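Local structure of bartonella effector protein (Bep) substrate of VirB T4SS (Bartonella sp. AR 15-3, 4M16) at residues Glu51-Thr56 with Phe167-Glu172; Lys67-Ser72 with Glu160-Ile165; Lys118-Ile123 with Phe146-Tyr151; His176-Ser181 with Glu212-Pro217. The protein probably transfers AMP from ATP to tyrosine and threonine residues of target proteins, as Fic-domain AMPylases do, this chain being the N-terminal Fic domain of a longer secreted effector. One frame throughout, in Å; residues are numbered along the deposited sequence.

Contact 1: Glu51-Thr56 with Phe167-Glu172. With EDO (1,2-ethanediol), chain B.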
loop_
_atom_site.group_PDB
_atom_site.type_symbol
_atom_site.label_atom_id
_atom_site.label_comp_id
_atom_site.label_asym_id
_atom_site.label_seq_id
_atom_site.Cartn_x
_atom_site.Cartn_y
_atom_site.Cartn_z
ATOM N N GLU A 51 -0.754 19.678 2.338
ATOM C CA GLU A 51 0.717 19.569 2.313
ATOM C C GLU A 51 1.239 19.476 0.894
ATOM O O GLU A 51 0.553 18.958 0.016
ATOM C CB GLU A 51 1.165 18.320 3.062
ATOM C CG GLU A 51 0.824 18.419 4.501
ATOM C CD GLU A 51 1.140 17.152 5.252
ATOM O OE1 GLU A 51 2.200 16.543 4.978
ATOM O OE2 GLU A 51 0.320 16.823 6.151
ATOM N N PRO A 52 2.461 19.976 0.682
ATOM C CA PRO A 52 2.975 20.000 -0.660
ATOM C C PRO A 52 3.257 18.604 -1.126
ATOM O O PRO A 52 3.469 17.700 -0.334
ATOM C CB PRO A 52 4.265 20.806 -0.580
ATOM C CG PRO A 52 4.293 21.427 0.746
ATOM C CD PRO A 52 3.198 20.872 1.584
ATOM N N LEU A 53 3.232 18.445 -2.432
ATOM C CA LEU A 53 3.656 17.198 -3.055
ATOM C C LEU A 53 5.178 17.106 -2.995
ATOM O O LEU A 53 5.846 18.135 -3.011
ATOM C CB LEU A 53 3.264 17.281 -4.527
ATOM C CG LEU A 53 1.789 17.450 -4.855
ATOM C CD1 LEU A 53 1.666 17.944 -6.283
ATOM C CD2 LEU A 53 1.096 16.126 -4.636
ATOM N N PRO A 54 5.747 15.909 -2.957
ATOM C CA PRO A 54 7.217 15.808 -2.977
ATOM C C PRO A 54 7.734 16.035 -4.375
ATOM O O PRO A 54 6.967 15.933 -5.323
ATOM C CB PRO A 54 7.456 14.342 -2.598
ATOM C CG PRO A 54 6.279 13.634 -3.195
ATOM C CD PRO A 54 5.104 14.591 -3.113
ATOM N N GLU A 55 9.030 16.259 -4.517
ATOM C CA GLU A 55 9.646 16.282 -5.844
ATOM C C GLU A 55 9.791 14.895 -6.447
ATOM O O GLU A 55 9.684 14.714 -7.644
ATOM C CB GLU A 55 11.026 16.905 -5.758
ATOM C CG GLU A 55 11.726 17.004 -7.110
ATOM C CD GLU A 55 13.142 17.554 -7.002
ATOM O OE1 GLU A 55 13.611 17.778 -5.863
ATOM O OE2 GLU A 55 13.772 17.752 -8.070
ATOM N N THR A 56 10.040 13.909 -5.608
ATOM C CA THR A 56 10.332 12.566 -6.091
ATOM C C THR A 56 9.420 11.596 -5.416
ATOM O O THR A 56 9.353 11.554 -4.171
ATOM C CB THR A 56 11.794 12.205 -5.793
ATOM O OG1 THR A 56 12.592 13.195 -6.409
ATOM C CG2 THR A 56 12.188 10.793 -6.325
ATOM N N PHE A 167 -0.393 6.789 -4.570
ATOM C CA PHE A 167 -0.790 6.887 -5.952
ATOM C C PHE A 167 -1.733 8.074 -6.245
ATOM O O PHE A 167 -1.730 8.614 -7.329
ATOM C CB PHE A 167 -1.361 5.554 -6.460
ATOM C CG PHE A 167 -0.285 4.675 -6.998
ATOM C CD1 PHE A 167 0.481 3.904 -6.135
ATOM C CD2 PHE A 167 0.015 4.661 -8.336
ATOM C CE1 PHE A 167 1.519 3.121 -6.609
ATOM C CE2 PHE A 167 1.040 3.852 -8.834
ATOM C CZ PHE A 167 1.822 3.112 -7.965
ATOM N N GLU A 168 -2.494 8.497 -5.258
ATOM C CA GLU A 168 -3.353 9.672 -5.411
ATOM C C GLU A 168 -2.464 10.941 -5.535
ATOM O O GLU A 168 -2.724 11.808 -6.377
ATOM C CB GLU A 168 -4.373 9.742 -4.256
ATOM C CG GLU A 168 -5.395 8.599 -4.293
ATOM C CD GLU A 168 -6.393 8.593 -3.125
ATOM O OE1 GLU A 168 -6.032 9.054 -2.033
ATOM O OE2 GLU A 168 -7.519 8.089 -3.277
ATOM N N LYS A 169 -1.425 11.026 -4.695
ATOM C CA LYS A 169 -0.447 12.119 -4.745
ATOM C C LYS A 169 0.367 12.088 -6.072
ATOM O O LYS A 169 0.608 13.128 -6.717
ATOM C CB LYS A 169 0.468 12.080 -3.514
ATOM C CG LYS A 169 -0.266 12.396 -2.189
ATOM C CD LYS A 169 -0.422 13.903 -1.988
ATOM C CE LYS A 169 -0.071 14.311 -0.559
ATOM N NZ LYS A 169 0.278 15.771 -0.272
ATOM N N LEU A 170 0.758 10.882 -6.486
ATOM C CA LEU A 170 1.439 10.729 -7.773
ATOM C C LEU A 170 0.595 11.223 -8.939
ATOM O O LEU A 170 1.116 11.888 -9.840
ATOM C CB LEU A 170 1.826 9.261 -7.977
ATOM C CG LEU A 170 2.558 8.865 -9.253
ATOM C CD1 LEU A 170 3.945 9.422 -9.195
ATOM C CD2 LEU A 170 2.637 7.360 -9.466
ATOM N N ALA A 171 -0.682 10.848 -8.989
ATOM C CA ALA A 171 -1.541 11.311 -10.041
ATOM C C ALA A 171 -1.748 12.843 -10.012
ATOM O O ALA A 171 -1.759 13.509 -11.075
ATOM C CB ALA A 171 -2.910 10.623 -9.986
ATOM N N GLU A 172 -1.998 13.402 -8.829
ATOM C CA GLU A 172 -2.117 14.854 -8.710
ATOM C C GLU A 172 -0.892 15.561 -9.302
ATOM O O GLU A 172 -1.018 16.542 -10.053
ATOM C CB GLU A 172 -2.234 15.268 -7.243
ATOM C CG GLU A 172 -2.625 16.707 -7.060
ATOM C CD GLU A 172 -2.617 17.132 -5.616
ATOM O OE1 GLU A 172 -2.505 16.299 -4.699
ATOM O OE2 GLU A 172 -2.718 18.338 -5.386
HETATM C C1 EDO B . -7.514 7.586 1.114
HETATM O O1 EDO B . -6.369 7.171 0.355
HETATM C C2 EDO B . -8.811 6.975 0.550
HETATM O O2 EDO B . -8.934 7.084 -0.872
HETATM O O HOH W 1 2.952 14.837 0.688
#
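Leu53 reaches helix 159-174 with a single methyl. Its CD2 lies 3.8 Å from Lys169 CD and touches Lys169 O, resting on the aliphatic part of the lysine, and at 3.6 Å from OE1 it meets the carboxylate end of the extended Glu172 side chain, which crosses it at a slant. Lysine suits this place because its methylene chain offers an apolar surface while its ammonium goes on to meet backbone oxygens. A turn about the CB-CG bond of Lys169 (chi2 -82°) and a second bend at chi3 carry NZ along the loop to its carbonyls. NZ gives a hydrogen bond to Leu48 O and another, 3.0 Å long, to a water, which in turn donates to Pro52 O at 3.1 Å. Glu51 O is also near, 3.2 Å from NZ, but at a poor angle for a bond. The Glu51 carboxylate is engaged elsewhere, OE2 by Ser47 and OE1 by Arg68. Glu168 grips a 1,2-ethanediol, probably from the crystallisation liquor, through both carboxylate oxygens. The contact lies at the surface, where the connection between helix 30-48 and helix 59-70 passes helix 159-174; Tyr61 of helix 59-70 touches both Pro54 and Lys169.

Contact 2: Lys67-Ser72 with Glu160-Ile165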
loop_
_atom_site.group_PDB
_atom_site.type_symbol
_atom_site.label_atom_id
_atom_site.label_comp_id
_atom_site.label_asym_id
_atom_site.label_seq_id
_atom_site.Cartn_x
_atom_site.Cartn_y
_atom_site.Cartn_z
ATOM N N LYS A 67 4.873 6.080 7.959
ATOM C CA LYS A 67 5.201 6.658 9.277
ATOM C C LYS A 67 4.149 7.702 9.682
ATOM O O LYS A 67 3.677 7.718 10.835
ATOM C CB LYS A 67 6.625 7.245 9.277
ATOM C CG LYS A 67 6.998 8.156 10.441
ATOM C CD LYS A 67 7.284 7.405 11.701
ATOM C CE LYS A 67 7.793 8.332 12.812
ATOM N NZ LYS A 67 9.236 8.651 12.685
ATOM N N ARG A 68 3.766 8.583 8.764
ATOM C CA ARG A 68 2.687 9.534 9.059
ATOM C C ARG A 68 1.360 8.880 9.434
ATOM O O ARG A 68 0.694 9.283 10.417
ATOM C CB ARG A 68 2.437 10.478 7.859
ATOM C CG ARG A 68 3.551 11.499 7.590
ATOM C CD ARG A 68 3.645 12.576 8.673
ATOM N NE ARG A 68 2.380 13.306 8.784
ATOM C CZ ARG A 68 1.962 14.264 7.959
ATOM N NH1 ARG A 68 2.715 14.675 6.951
ATOM N NH2 ARG A 68 0.765 14.801 8.144
ATOM N N LEU A 69 0.985 7.897 8.621
ATOM C CA LEU A 69 -0.312 7.231 8.737
ATOM C C LEU A 69 -0.432 6.384 10.004
ATOM O O LEU A 69 -1.492 6.326 10.565
ATOM C CB LEU A 69 -0.609 6.334 7.534
ATOM C CG LEU A 69 -0.986 7.065 6.242
ATOM C CD1 LEU A 69 -0.892 6.195 4.958
ATOM C CD2 LEU A 69 -2.341 7.677 6.378
ATOM N N PHE A 70 0.645 5.739 10.423
ATOM C CA PHE A 70 0.605 4.700 11.466
ATOM C C PHE A 70 1.584 4.911 12.618
ATOM O O PHE A 70 1.728 4.029 13.472
ATOM C CB PHE A 70 0.923 3.332 10.816
ATOM C CG PHE A 70 -0.083 2.917 9.805
ATOM C CD1 PHE A 70 -1.354 2.546 10.220
ATOM C CD2 PHE A 70 0.191 2.970 8.438
ATOM C CE1 PHE A 70 -2.347 2.244 9.322
ATOM C CE2 PHE A 70 -0.809 2.626 7.522
ATOM C CZ PHE A 70 -2.056 2.250 7.955
ATOM N N GLY A 71 2.225 6.060 12.673
ATOM C CA GLY A 71 3.277 6.325 13.625
ATOM C C GLY A 71 2.743 6.483 15.021
ATOM O O GLY A 71 3.392 6.054 15.996
ATOM N N SER A 72 1.519 7.004 15.147
ATOM C CA SER A 72 0.897 7.021 16.470
ATOM C C SER A 72 0.600 5.634 17.038
ATOM O O SER A 72 0.544 5.452 18.295
ATOM C CB SER A 72 -0.377 7.869 16.473
ATOM O OG SER A 72 -0.005 9.233 16.368
ATOM N N GLU A 160 -2.033 -1.338 1.948
ATOM C CA GLU A 160 -3.032 -0.861 1.032
ATOM C C GLU A 160 -3.306 0.637 1.271
ATOM O O GLU A 160 -3.399 1.399 0.353
ATOM C CB GLU A 160 -4.305 -1.706 1.191
ATOM C CG GLU A 160 -4.120 -3.183 0.796
ATOM C CD GLU A 160 -3.643 -4.137 1.927
ATOM O OE1 GLU A 160 -3.742 -3.753 3.090
ATOM O OE2 GLU A 160 -3.236 -5.337 1.659
ATOM N N ALA A 161 -3.438 1.034 2.536
ATOM C CA ALA A 161 -3.774 2.406 2.851
ATOM C C ALA A 161 -2.681 3.342 2.350
ATOM O O ALA A 161 -2.948 4.378 1.758
ATOM C CB ALA A 161 -3.954 2.573 4.372
ATOM N N VAL A 162 -1.432 2.981 2.588
ATOM C CA VAL A 162 -0.330 3.819 2.113
ATOM C C VAL A 162 -0.170 3.881 0.567
ATOM O O VAL A 162 -0.031 4.958 -0.003
ATOM C CB VAL A 162 0.965 3.479 2.859
ATOM C CG1 VAL A 162 1.571 2.238 2.338
ATOM C CG2 VAL A 162 1.904 4.705 2.827
ATOM N N GLN A 163 -0.301 2.760 -0.101
ATOM C CA GLN A 163 -0.225 2.732 -1.551
ATOM C C GLN A 163 -1.324 3.535 -2.209
ATOM O O GLN A 163 -1.035 4.202 -3.191
ATOM C CB GLN A 163 -0.085 1.331 -2.101
ATOM C CG GLN A 163 -1.324 0.412 -2.095
ATOM C CD GLN A 163 -0.986 -1.064 -2.438
ATOM O OE1 GLN A 163 0.173 -1.409 -2.696
ATOM N NE2 GLN A 163 -2.022 -1.948 -2.443
ATOM N N HIS A 164 -2.537 3.566 -1.638
ATOM C CA HIS A 164 -3.598 4.405 -2.143
ATOM C C HIS A 164 -3.215 5.890 -2.118
ATOM O O HIS A 164 -3.361 6.573 -3.123
ATOM C CB HIS A 164 -4.929 4.200 -1.432
ATOM C CG HIS A 164 -5.456 2.826 -1.578
ATOM N ND1 HIS A 164 -6.351 2.273 -0.694
ATOM C CD2 HIS A 164 -5.131 1.846 -2.449
ATOM C CE1 HIS A 164 -6.597 1.029 -1.049
ATOM N NE2 HIS A 164 -5.869 0.746 -2.106
ATOM N N ILE A 165 -2.798 6.411 -0.975
ATOM C CA ILE A 165 -2.480 7.845 -0.898
ATOM C C ILE A 165 -1.251 8.167 -1.763
ATOM O O ILE A 165 -1.183 9.208 -2.384
ATOM C CB ILE A 165 -2.337 8.350 0.576
ATOM C CG1 ILE A 165 -2.075 9.841 0.629
ATOM C CG2 ILE A 165 -1.270 7.600 1.358
ATOM C CD1 ILE A 165 -3.261 10.646 0.126
#
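Leu69 drives its CD1 methyl against the backbone and side chains of helix 159-174, and this one atom makes all the aliphatic contacts. It sits 3.7 Å from Val162 CA and close to Val162 CG2 as well. On the other side it meets Ile165 CG2 at 3.9 Å, lodged between residues three apart on the same helix face. Two beta-branched residues suit that face, because each presents a methyl close to the backbone where a leucine tip can reach it. In Val162, CG2 stands anti to the backbone N while CG1 takes the place between N and the carbonyl carbon (chi1 78°), which turns CG2 to Leu69.

The packing belongs to the mainly helical Fic core: helix 159-174 follows directly on the loop carrying the Fic signature sequence HPFRAGN, and helix 59-70 lies against it. Ile45 of helix 30-48 also touches Leu69, so a third helix meets the leucine.

The aromatic part is slighter. Phe70 brings CZ to Ala161 CB at 4.1 Å, the methyl lying near the ring plane at its edge; a small alanine lets the large ring come up to the helix.

The polar side chains of Glu160, Gln163 and His164 take no part in the contact with 67-72. Glu160 O lies 3.1 Å above the plane of the His164 ring, over its centre. Glu160 OE2 is hydrogen-bonded to NE2 of His153, the first residue of the signature, and Gln163 NE2 to Asn150 OD1.

Contact 3: Lys118-Ile123 with Phe146-Tyr151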
loop_
_atom_site.group_PDB
_atom_site.type_symbol
_atom_site.label_atom_id
_atom_site.label_comp_id
_atom_site.label_asym_id
_atom_site.label_seq_id
_atom_site.Cartn_x
_atom_site.Cartn_y
_atom_site.Cartn_z
ATOM N N LYS A 118 13.928 -0.872 -4.901
ATOM C CA LYS A 118 14.879 -0.219 -5.808
ATOM C C LYS A 118 14.364 -0.220 -7.244
ATOM O O LYS A 118 14.457 0.787 -7.951
ATOM C CB LYS A 118 16.280 -0.885 -5.795
ATOM N N GLU A 119 13.854 -1.361 -7.682
ATOM C CA GLU A 119 13.333 -1.493 -9.081
ATOM C C GLU A 119 12.112 -0.558 -9.297
ATOM O O GLU A 119 12.021 0.155 -10.284
ATOM C CB GLU A 119 12.966 -2.945 -9.401
ATOM C CG GLU A 119 14.155 -3.885 -9.501
ATOM C CD GLU A 119 13.806 -5.371 -9.513
ATOM O OE1 GLU A 119 12.899 -5.829 -8.801
ATOM O OE2 GLU A 119 14.526 -6.129 -10.203
ATOM N N PHE A 120 11.203 -0.544 -8.333
ATOM C CA PHE A 120 10.081 0.402 -8.309
ATOM C C PHE A 120 10.609 1.841 -8.465
ATOM O O PHE A 120 10.097 2.624 -9.335
ATOM C CB PHE A 120 9.280 0.178 -7.013
ATOM C CG PHE A 120 8.118 1.105 -6.784
ATOM C CD1 PHE A 120 6.833 0.817 -7.282
ATOM C CD2 PHE A 120 8.262 2.173 -5.938
ATOM C CE1 PHE A 120 5.769 1.679 -7.007
ATOM C CE2 PHE A 120 7.235 3.045 -5.670
ATOM C CZ PHE A 120 5.982 2.799 -6.210
ATOM N N ASP A 121 11.607 2.202 -7.649
ATOM C CA ASP A 121 12.140 3.542 -7.664
ATOM C C ASP A 121 12.707 3.863 -9.051
ATOM O O ASP A 121 12.536 4.960 -9.567
ATOM C CB ASP A 121 13.187 3.766 -6.556
ATOM C CG ASP A 121 12.593 3.743 -5.157
ATOM O OD1 ASP A 121 11.337 3.830 -5.017
ATOM O OD2 ASP A 121 13.374 3.624 -4.190
ATOM N N GLU A 122 13.423 2.913 -9.634
ATOM C CA GLU A 122 14.069 3.155 -10.909
ATOM C C GLU A 122 13.057 3.310 -12.048
ATOM O O GLU A 122 13.290 4.110 -12.944
ATOM C CB GLU A 122 15.074 2.050 -11.225
ATOM C CG GLU A 122 16.308 2.016 -10.339
ATOM C CD GLU A 122 17.089 0.701 -10.470
ATOM O OE1 GLU A 122 16.485 -0.387 -10.787
ATOM O OE2 GLU A 122 18.302 0.738 -10.200
ATOM N N ILE A 123 11.917 2.604 -12.007
ATOM C CA ILE A 123 10.894 2.746 -13.050
ATOM C C ILE A 123 10.314 4.187 -12.974
ATOM O O ILE A 123 10.298 4.911 -13.957
ATOM C CB ILE A 123 9.736 1.729 -12.951
ATOM C CG1 ILE A 123 10.222 0.284 -13.136
ATOM C CG2 ILE A 123 8.679 2.026 -14.007
ATOM C CD1 ILE A 123 9.268 -0.740 -12.542
ATOM N N PHE A 146 1.397 0.086 -9.791
ATOM C CA PHE A 146 0.519 -0.270 -8.671
ATOM C C PHE A 146 0.409 -1.785 -8.370
ATOM O O PHE A 146 0.614 -2.189 -7.202
ATOM C CB PHE A 146 -0.866 0.374 -8.831
ATOM C CG PHE A 146 -1.741 0.196 -7.613
ATOM C CD1 PHE A 146 -2.485 -0.956 -7.459
ATOM C CD2 PHE A 146 -1.832 1.172 -6.662
ATOM C CE1 PHE A 146 -3.251 -1.143 -6.349
ATOM C CE2 PHE A 146 -2.606 0.985 -5.520
ATOM C CZ PHE A 146 -3.350 -0.151 -5.382
ATOM N N SER A 147 0.275 -2.603 -9.404
ATOM C CA SER A 147 0.336 -4.061 -9.218
ATOM C C SER A 147 1.684 -4.489 -8.633
ATOM O O SER A 147 1.753 -5.387 -7.795
ATOM C CB SER A 147 0.137 -4.821 -10.508
ATOM O OG SER A 147 -1.134 -4.536 -11.052
ATOM N N PHE A 148 2.758 -3.858 -9.077
ATOM C CA PHE A 148 4.080 -4.238 -8.623
ATOM C C PHE A 148 4.199 -3.900 -7.119
ATOM O O PHE A 148 4.547 -4.751 -6.319
ATOM C CB PHE A 148 5.172 -3.558 -9.475
ATOM C CG PHE A 148 6.613 -3.894 -9.066
ATOM C CD1 PHE A 148 6.962 -5.137 -8.546
ATOM C CD2 PHE A 148 7.647 -2.955 -9.296
ATOM C CE1 PHE A 148 8.298 -5.435 -8.227
ATOM C CE2 PHE A 148 8.962 -3.248 -8.957
ATOM C CZ PHE A 148 9.283 -4.500 -8.430
ATOM N N LEU A 149 3.857 -2.672 -6.730
ATOM C CA LEU A 149 3.948 -2.302 -5.349
ATOM C C LEU A 149 3.006 -3.150 -4.470
ATOM O O LEU A 149 3.413 -3.556 -3.388
ATOM C CB LEU A 149 3.719 -0.791 -5.149
ATOM C CG LEU A 149 3.823 -0.336 -3.674
ATOM C CD1 LEU A 149 5.212 -0.590 -3.151
ATOM C CD2 LEU A 149 3.408 1.121 -3.511
ATOM N N ASN A 150 1.777 -3.416 -4.932
ATOM C CA ASN A 150 0.839 -4.290 -4.231
ATOM C C ASN A 150 1.525 -5.654 -3.962
ATOM O O ASN A 150 1.443 -6.184 -2.868
ATOM C CB ASN A 150 -0.467 -4.475 -5.002
ATOM C CG ASN A 150 -1.462 -5.323 -4.245
ATOM O OD1 ASN A 150 -1.921 -4.931 -3.142
ATOM N ND2 ASN A 150 -1.771 -6.496 -4.782
ATOM N N TYR A 151 2.149 -6.217 -4.984
ATOM C CA TYR A 151 2.853 -7.505 -4.823
ATOM C C TYR A 151 3.966 -7.444 -3.802
ATOM O O TYR A 151 4.120 -8.372 -2.987
ATOM C CB TYR A 151 3.449 -7.957 -6.152
ATOM C CG TYR A 151 4.543 -8.975 -6.020
ATOM C CD1 TYR A 151 4.275 -10.302 -5.754
ATOM C CD2 TYR A 151 5.889 -8.585 -6.154
ATOM C CE1 TYR A 151 5.337 -11.214 -5.593
ATOM C CE2 TYR A 151 6.923 -9.486 -6.018
ATOM C CZ TYR A 151 6.659 -10.785 -5.747
ATOM O OH TYR A 151 7.748 -11.660 -5.612
#
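Phe120 and Phe148 interlock between two nearly antiparallel helices of the Fic core, whose short segments have axes 10.7 Å apart at an angle of 163°. The tight part lies on the inner side. Here the Phe120 ring, its CG anti to the backbone N (chi1 177°), extends across the gap and sets CE1 3.7 Å from Leu149 CB, while its CZ approaches Leu149 CD2 at 4.1 Å. The long reach of a phenylalanine suits helices set this far apart, and Leu149 offers CB and CD2 to the ring's far atoms, the two side chains crossing at a slant. Leu149 in turn touches Gln163 and Phe167 of helix 159-174, which ties the contact to the centre of the domain.

Phe148 approaches in the reverse direction and enters edge first. Its CE2 comes within 3.6 Å of Phe120 N and 4.0 Å of Phe120 CB, so the ring edge meets the backbone of helix 110-126 directly. Toward the outside the fit slackens. Ile123 CD1 stays 4.3 Å from Phe148 CD2. The side chains of Phe148 and the partly buried Glu119 cross at about a right angle, with carboxylate and ring planes 56° apart. Glu119 OE1 lies near the ring plane, 3.9 Å from Phe148 CZ.

Cohesion here is thus mainly dispersion and burial of apolar surface, to which a carboxylate oxygen beside the slightly positive rim of a phenyl ring may add a modest electrostatic attraction.

Contact 4: His176-Ser181 with Glu212-Pro217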
loop_
_atom_site.group_PDB
_atom_site.type_symbol
_atom_site.label_atom_id
_atom_site.label_comp_id
_atom_site.label_asym_id
_atom_site.label_seq_id
_atom_site.Cartn_x
_atom_site.Cartn_y
_atom_site.Cartn_z
ATOM N N HIS A 176 -3.125 14.284 -13.482
ATOM C CA HIS A 176 -4.308 13.452 -13.601
ATOM C C HIS A 176 -4.980 13.373 -12.216
ATOM O O HIS A 176 -4.718 14.183 -11.326
ATOM C CB HIS A 176 -3.901 12.081 -14.131
ATOM C CG HIS A 176 -3.149 12.136 -15.415
ATOM N ND1 HIS A 176 -3.782 12.294 -16.620
ATOM C CD2 HIS A 176 -1.822 12.131 -15.690
ATOM C CE1 HIS A 176 -2.888 12.353 -17.592
ATOM N NE2 HIS A 176 -1.687 12.275 -17.057
ATOM N N LYS A 177 -5.875 12.412 -12.034
ATOM C CA LYS A 177 -6.500 12.241 -10.745
ATOM C C LYS A 177 -6.838 10.796 -10.530
ATOM O O LYS A 177 -7.326 10.119 -11.452
ATOM C CB LYS A 177 -7.768 13.082 -10.634
ATOM C CG LYS A 177 -8.258 13.244 -9.200
ATOM C CD LYS A 177 -9.581 13.980 -9.156
ATOM C CE LYS A 177 -10.259 13.815 -7.792
ATOM N NZ LYS A 177 -9.465 14.392 -6.658
ATOM N N LEU A 178 -6.517 10.323 -9.326
ATOM C CA LEU A 178 -6.978 9.035 -8.862
ATOM C C LEU A 178 -7.702 9.250 -7.534
ATOM O O LEU A 178 -7.240 10.033 -6.703
ATOM C CB LEU A 178 -5.812 8.087 -8.649
ATOM C CG LEU A 178 -4.971 7.645 -9.836
ATOM C CD1 LEU A 178 -3.766 6.836 -9.401
ATOM C CD2 LEU A 178 -5.789 6.915 -10.873
ATOM N N ASP A 179 -8.810 8.554 -7.338
ATOM C CA ASP A 179 -9.543 8.605 -6.088
ATOM C C ASP A 179 -10.092 7.243 -5.705
ATOM O O ASP A 179 -11.155 6.841 -6.125
ATOM C CB ASP A 179 -10.645 9.611 -6.188
ATOM C CG ASP A 179 -11.429 9.757 -4.915
ATOM O OD1 ASP A 179 -11.136 9.096 -3.879
ATOM O OD2 ASP A 179 -12.351 10.565 -4.974
ATOM N N PHE A 180 -9.362 6.564 -4.838
ATOM C CA PHE A 180 -9.731 5.222 -4.453
ATOM C C PHE A 180 -11.080 5.161 -3.708
ATOM O O PHE A 180 -11.740 4.124 -3.775
ATOM C CB PHE A 180 -8.619 4.566 -3.654
ATOM C CG PHE A 180 -7.402 4.201 -4.497
ATOM C CD1 PHE A 180 -7.370 2.984 -5.153
ATOM C CD2 PHE A 180 -6.374 5.092 -4.709
ATOM C CE1 PHE A 180 -6.306 2.615 -5.974
ATOM C CE2 PHE A 180 -5.304 4.736 -5.528
ATOM C CZ PHE A 180 -5.275 3.487 -6.163
ATOM N N SER A 181 -11.509 6.265 -3.084
ATOM C CA SER A 181 -12.796 6.314 -2.357
ATOM C C SER A 181 -14.046 6.236 -3.250
ATOM O O SER A 181 -15.153 6.107 -2.744
ATOM C CB SER A 181 -12.877 7.572 -1.489
ATOM O OG SER A 181 -13.233 8.705 -2.269
ATOM N N GLU A 212 -9.482 2.638 -14.435
ATOM C CA GLU A 212 -10.403 3.410 -15.276
ATOM C C GLU A 212 -11.556 4.025 -14.418
ATOM O O GLU A 212 -11.893 5.187 -14.551
ATOM C CB GLU A 212 -10.906 2.550 -16.423
ATOM C CG GLU A 212 -9.786 2.366 -17.453
ATOM C CD GLU A 212 -10.100 1.416 -18.591
ATOM O OE1 GLU A 212 -11.166 0.761 -18.552
ATOM O OE2 GLU A 212 -9.253 1.303 -19.530
ATOM N N ASP A 213 -12.070 3.242 -13.498
ATOM C CA ASP A 213 -13.175 3.640 -12.637
ATOM C C ASP A 213 -12.822 4.783 -11.664
ATOM O O ASP A 213 -13.704 5.581 -11.303
ATOM C CB ASP A 213 -13.589 2.432 -11.793
ATOM C CG ASP A 213 -14.401 1.404 -12.591
ATOM O OD1 ASP A 213 -14.781 1.705 -13.712
ATOM O OD2 ASP A 213 -14.663 0.282 -12.065
ATOM N N ILE A 214 -11.562 4.835 -11.205
ATOM C CA ILE A 214 -11.193 5.781 -10.148
ATOM C C ILE A 214 -10.487 7.033 -10.693
ATOM O O ILE A 214 -10.047 7.904 -9.912
ATOM C CB ILE A 214 -10.335 5.120 -9.016
ATOM C CG1 ILE A 214 -8.943 4.757 -9.525
ATOM C CG2 ILE A 214 -11.098 3.964 -8.368
ATOM C CD1 ILE A 214 -8.016 4.206 -8.479
ATOM N N SER A 215 -10.394 7.137 -12.021
ATOM C CA SER A 215 -9.551 8.184 -12.638
ATOM C C SER A 215 -10.358 9.228 -13.412
ATOM O O SER A 215 -9.908 9.760 -14.420
ATOM C CB SER A 215 -8.470 7.581 -13.534
ATOM O OG SER A 215 -9.030 6.797 -14.527
ATOM N N ASN A 216 -11.531 9.548 -12.889
ATOM C CA ASN A 216 -12.442 10.516 -13.542
ATOM C C ASN A 216 -12.824 10.163 -14.991
ATOM O O ASN A 216 -12.658 10.972 -15.917
ATOM C CB ASN A 216 -11.785 11.875 -13.511
ATOM C CG ASN A 216 -12.706 12.949 -13.992
ATOM O OD1 ASN A 216 -13.942 12.785 -13.961
ATOM N ND2 ASN A 216 -12.131 14.062 -14.452
ATOM N N PRO A 217 -13.303 8.931 -15.216
ATOM C CA PRO A 217 -13.643 8.507 -16.596
ATOM C C PRO A 217 -14.775 9.338 -17.182
ATOM O O PRO A 217 -14.905 9.416 -18.405
ATOM C CB PRO A 217 -14.095 7.044 -16.424
ATOM C CG PRO A 217 -14.611 6.997 -15.016
ATOM C CD PRO A 217 -13.687 7.909 -14.231
HETATM O O HOH W 2 -7.532 11.593 -14.274
#
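Phe180 receives Ile214 over one face: the CD1 methyl lies 3.6 Å from the ring centroid and 18° off the ring normal, a CH-pi contact. The opposite face stacks on the imidazole of His164, so the phenyl ring is held between a methyl and a second ring; Phe146 also meets it, the planes about 25° apart. Ile214 reaches the ring because CG1 is flanked by both backbone N and carbonyl carbon (chi1 69°) and extends straight on to CD1; CG1 also meets Leu178 CD2 at 4.1 Å.

Beside this apolar cluster the two backbones join. Asp179 N donates to Ile214 O at 2.9 Å, and the same oxygen takes a CA-H...O contact from Leu178 CA. A second such contact runs the other way, from Ser215 CA to Lys177 O at 3.2 Å. Farther along, a water accepts from Lys177 N and donates to Ser215 O. Aspartate suits position 179 because OD1 can accept from Ser181 N, closing an Asx turn; Ser181 OG adds a 2.7 Å bond to OD1 from the same side.

Isoleucine suits its place through the length of its CG1-CD1 branch: its carbonyl grips the 176-181 loop while the CD1 methyl covers one face of Phe180, so that a backbone hydrogen bond and apolar packing act on the same attachment.

How the contacts relate
Helix 159-174 is the common thread: it supplies a segment to contacts 1 and 2, whose centres are 14 Å apart and which a salt bridge also joins, Glu51 OE1 to Arg68 NH1 at 2.8 Å. Contact 3 uses the preceding helix, 135-152, for one of its segments, so the Fic signature loop, the family's active-site element, runs between the helices of contacts 2 and 3; Gln163 NE2 and Asn150 OD1, 3.1 Å apart, link those helices. Contact 4 follows in series. Glu168 OE2 of contact 1 receives Phe180 N at 2.9 Å, and Phe146 of 146-151 meets both Phe167 and Phe180. The ethanediol on Glu168 lies about 4 Å from the side chains of Ile165 and Phe180.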